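PDB 4EZA: Ras GTPase-activating-like protein IQGAP2 from Homo sapiens, which probably binds phosphoinositides through an atypical domain with a pseudo-C2 fold, within a Ras GTPase-activating-like signalling protein. Local coordinates for residues K47-D52 and S66-V71. Sequence-based numbering, arbitrary orientation.
Sequences KNVTFD and SKFLGV
Asn48 lays its side chain alongside that of Leu69, both pointing the same way, with Leu69 CD2 3.7 Å from Asn48 CG. Leu69 CG also lies over one face of the Phe68 ring, near its rim. Val49 CG2 comes to the edge of that ring, in its plane, 3.9 Å from Phe68 CD1. Phe68 CG stands opposite the backbone N (chi1 176°), which carries the ring past Val49 toward Asn48 CB. On the sheet face that carries Val49 and Phe68, Phe51 CE1 lies 3.7 Å from Ser66 OG.

The strands are antiparallel. Thr50 and Lys67 form a hydrogen-bonded pair, with Lys67 N 2.8 Å from Thr50 O. In return Thr50 N bonds to Lys67 O. Beyond the last pair, Leu69 N gives a bond of 2.9 Å to Asn48 O. A water also donates to Asn48 O and accepts from Gly70 N, tying in the type I' turn from Phe68 to Val71.

On the face of Thr50, the extended Lys67 chain runs out to Asp52. Its NZ meets OD2 of Asp52 at 3.1 Å on the syn side, 27° out of the carboxylate plane, in a salt bridge. A leucine in place of Lys67 would probably leave the Asp52 carboxylate without this charged mate.

The contact is at the open end of the hairpin of strands 49-55 and 61-68, where the chain turns from 61-68 into strand 71-79. Strand 22-25 flanks 49-55 on its other edge, and 71-79 flanks 61-68. Val49 and Phe51 pack inward on helix 26-32 and strand 35-38, while Phe51 and Ser66 also touch strand 93-97.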
loop_
_atom_site.group_PDB
_atom_site.type_symbol
_atom_site.label_atom_id
_atom_site.label_comp_id
_atom_site.label_asym_id
_atom_site.label_seq_id
_atom_site.Cartn_x
_atom_site.Cartn_y
_atom_site.Cartn_z
ATOM N N LYS A 47 -2.258 5.536 12.951
ATOM C CA LYS A 47 -0.871 5.993 13.171
ATOM C C LYS A 47 0.071 4.851 13.561
ATOM O O LYS A 47 1.291 4.956 13.375
ATOM C CB LYS A 47 -0.833 7.084 14.251
ATOM C CG LYS A 47 -1.289 6.600 15.618
ATOM C CD LYS A 47 -1.273 7.684 16.667
ATOM C CE LYS A 47 -1.859 7.140 17.976
ATOM N NZ LYS A 47 -2.082 8.209 19.001
ATOM N N ASN A 48 -0.496 3.758 14.077
ATOM C CA ASN A 48 0.289 2.617 14.570
ATOM C C ASN A 48 0.635 1.576 13.515
ATOM O O ASN A 48 1.374 0.608 13.777
ATOM C CB ASN A 48 -0.441 1.974 15.741
ATOM C CG ASN A 48 -0.445 2.867 16.963
ATOM O OD1 ASN A 48 0.471 3.673 17.141
ATOM N ND2 ASN A 48 -1.456 2.726 17.815
ATOM N N VAL A 49 0.084 1.757 12.323
ATOM C CA VAL A 49 0.431 0.944 11.164
ATOM C C VAL A 49 1.290 1.759 10.225
ATOM O O VAL A 49 0.973 2.922 9.925
ATOM C CB VAL A 49 -0.838 0.438 10.426
ATOM C CG1 VAL A 49 -0.485 -0.174 9.092
ATOM C CG2 VAL A 49 -1.586 -0.557 11.313
ATOM N N THR A 50 2.372 1.149 9.750
ATOM C CA THR A 50 3.249 1.803 8.775
ATOM C C THR A 50 3.443 0.864 7.602
ATOM O O THR A 50 3.358 -0.360 7.739
ATOM C CB THR A 50 4.605 2.214 9.407
ATOM O OG1 THR A 50 4.387 3.277 10.337
ATOM C CG2 THR A 50 5.606 2.694 8.364
ATOM N N PHE A 51 3.656 1.450 6.432
ATOM C CA PHE A 51 3.988 0.696 5.231
ATOM C C PHE A 51 5.335 1.150 4.722
ATOM O O PHE A 51 5.546 2.345 4.565
ATOM C CB PHE A 51 2.929 0.896 4.157
ATOM C CG PHE A 51 1.576 0.473 4.591
ATOM C CD1 PHE A 51 1.210 -0.874 4.547
ATOM C CD2 PHE A 51 0.658 1.410 5.073
ATOM C CE1 PHE A 51 -0.044 -1.281 5.001
ATOM C CE2 PHE A 51 -0.584 1.011 5.511
ATOM C CZ PHE A 51 -0.942 -0.324 5.476
ATOM N N ASP A 52 6.248 0.201 4.542
ATOM C CA ASP A 52 7.581 0.462 3.989
ATOM C C ASP A 52 7.543 0.053 2.532
ATOM O O ASP A 52 7.127 -1.073 2.228
ATOM C CB ASP A 52 8.674 -0.382 4.680
ATOM C CG ASP A 52 8.961 0.050 6.115
ATOM O OD1 ASP A 52 8.369 1.041 6.605
ATOM O OD2 ASP A 52 9.807 -0.619 6.763
ATOM N N SER A 66 3.969 -4.354 5.600
ATOM C CA SER A 66 2.979 -3.831 6.538
ATOM C C SER A 66 3.487 -4.078 7.941
ATOM O O SER A 66 3.768 -5.229 8.309
ATOM C CB SER A 66 1.631 -4.536 6.312
ATOM O OG SER A 66 0.640 -4.118 7.243
ATOM N N LYS A 67 3.614 -3.001 8.712
ATOM C CA LYS A 67 4.053 -3.084 10.116
ATOM C C LYS A 67 3.003 -2.599 11.094
ATOM O O LYS A 67 2.199 -1.729 10.791
ATOM C CB LYS A 67 5.336 -2.297 10.335
ATOM C CG LYS A 67 6.476 -2.721 9.432
ATOM C CD LYS A 67 7.732 -2.016 9.902
ATOM C CE LYS A 67 8.979 -2.666 9.370
ATOM N NZ LYS A 67 10.154 -1.782 9.614
ATOM N N PHE A 68 3.011 -3.187 12.278
ATOM C CA PHE A 68 2.156 -2.742 13.357
ATOM C C PHE A 68 3.062 -2.576 14.558
ATOM O O PHE A 68 3.729 -3.522 14.983
ATOM C CB PHE A 68 1.038 -3.755 13.647
ATOM C CG PHE A 68 0.189 -3.386 14.818
ATOM C CD1 PHE A 68 -0.700 -2.318 14.730
ATOM C CD2 PHE A 68 0.294 -4.076 16.026
ATOM C CE1 PHE A 68 -1.503 -1.952 15.825
ATOM C CE2 PHE A 68 -0.502 -3.707 17.126
ATOM C CZ PHE A 68 -1.391 -2.648 17.020
ATOM N N LEU A 69 3.063 -1.367 15.101
ATOM C CA LEU A 69 3.922 -1.030 16.230
ATOM C C LEU A 69 5.357 -1.476 15.958
ATOM O O LEU A 69 6.024 -2.031 16.844
ATOM C CB LEU A 69 3.376 -1.637 17.542
ATOM C CG LEU A 69 1.993 -1.127 17.980
ATOM C CD1 LEU A 69 1.505 -1.828 19.257
ATOM C CD2 LEU A 69 1.960 0.388 18.161
ATOM N N GLY A 70 5.806 -1.245 14.726
ATOM C CA GLY A 70 7.169 -1.579 14.303
ATOM C C GLY A 70 7.459 -3.035 13.978
ATOM O O GLY A 70 8.560 -3.358 13.537
ATOM N N VAL A 71 6.477 -3.913 14.172
ATOM C CA VAL A 71 6.633 -5.344 13.873
ATOM C C VAL A 71 6.122 -5.614 12.447
ATOM O O VAL A 71 5.016 -5.225 12.118
ATOM C CB VAL A 71 5.819 -6.195 14.880
ATOM C CG1 VAL A 71 5.971 -7.666 14.606
ATOM C CG2 VAL A 71 6.236 -5.894 16.329
HETATM O O HOH W 1 4.438 0.421 12.642
#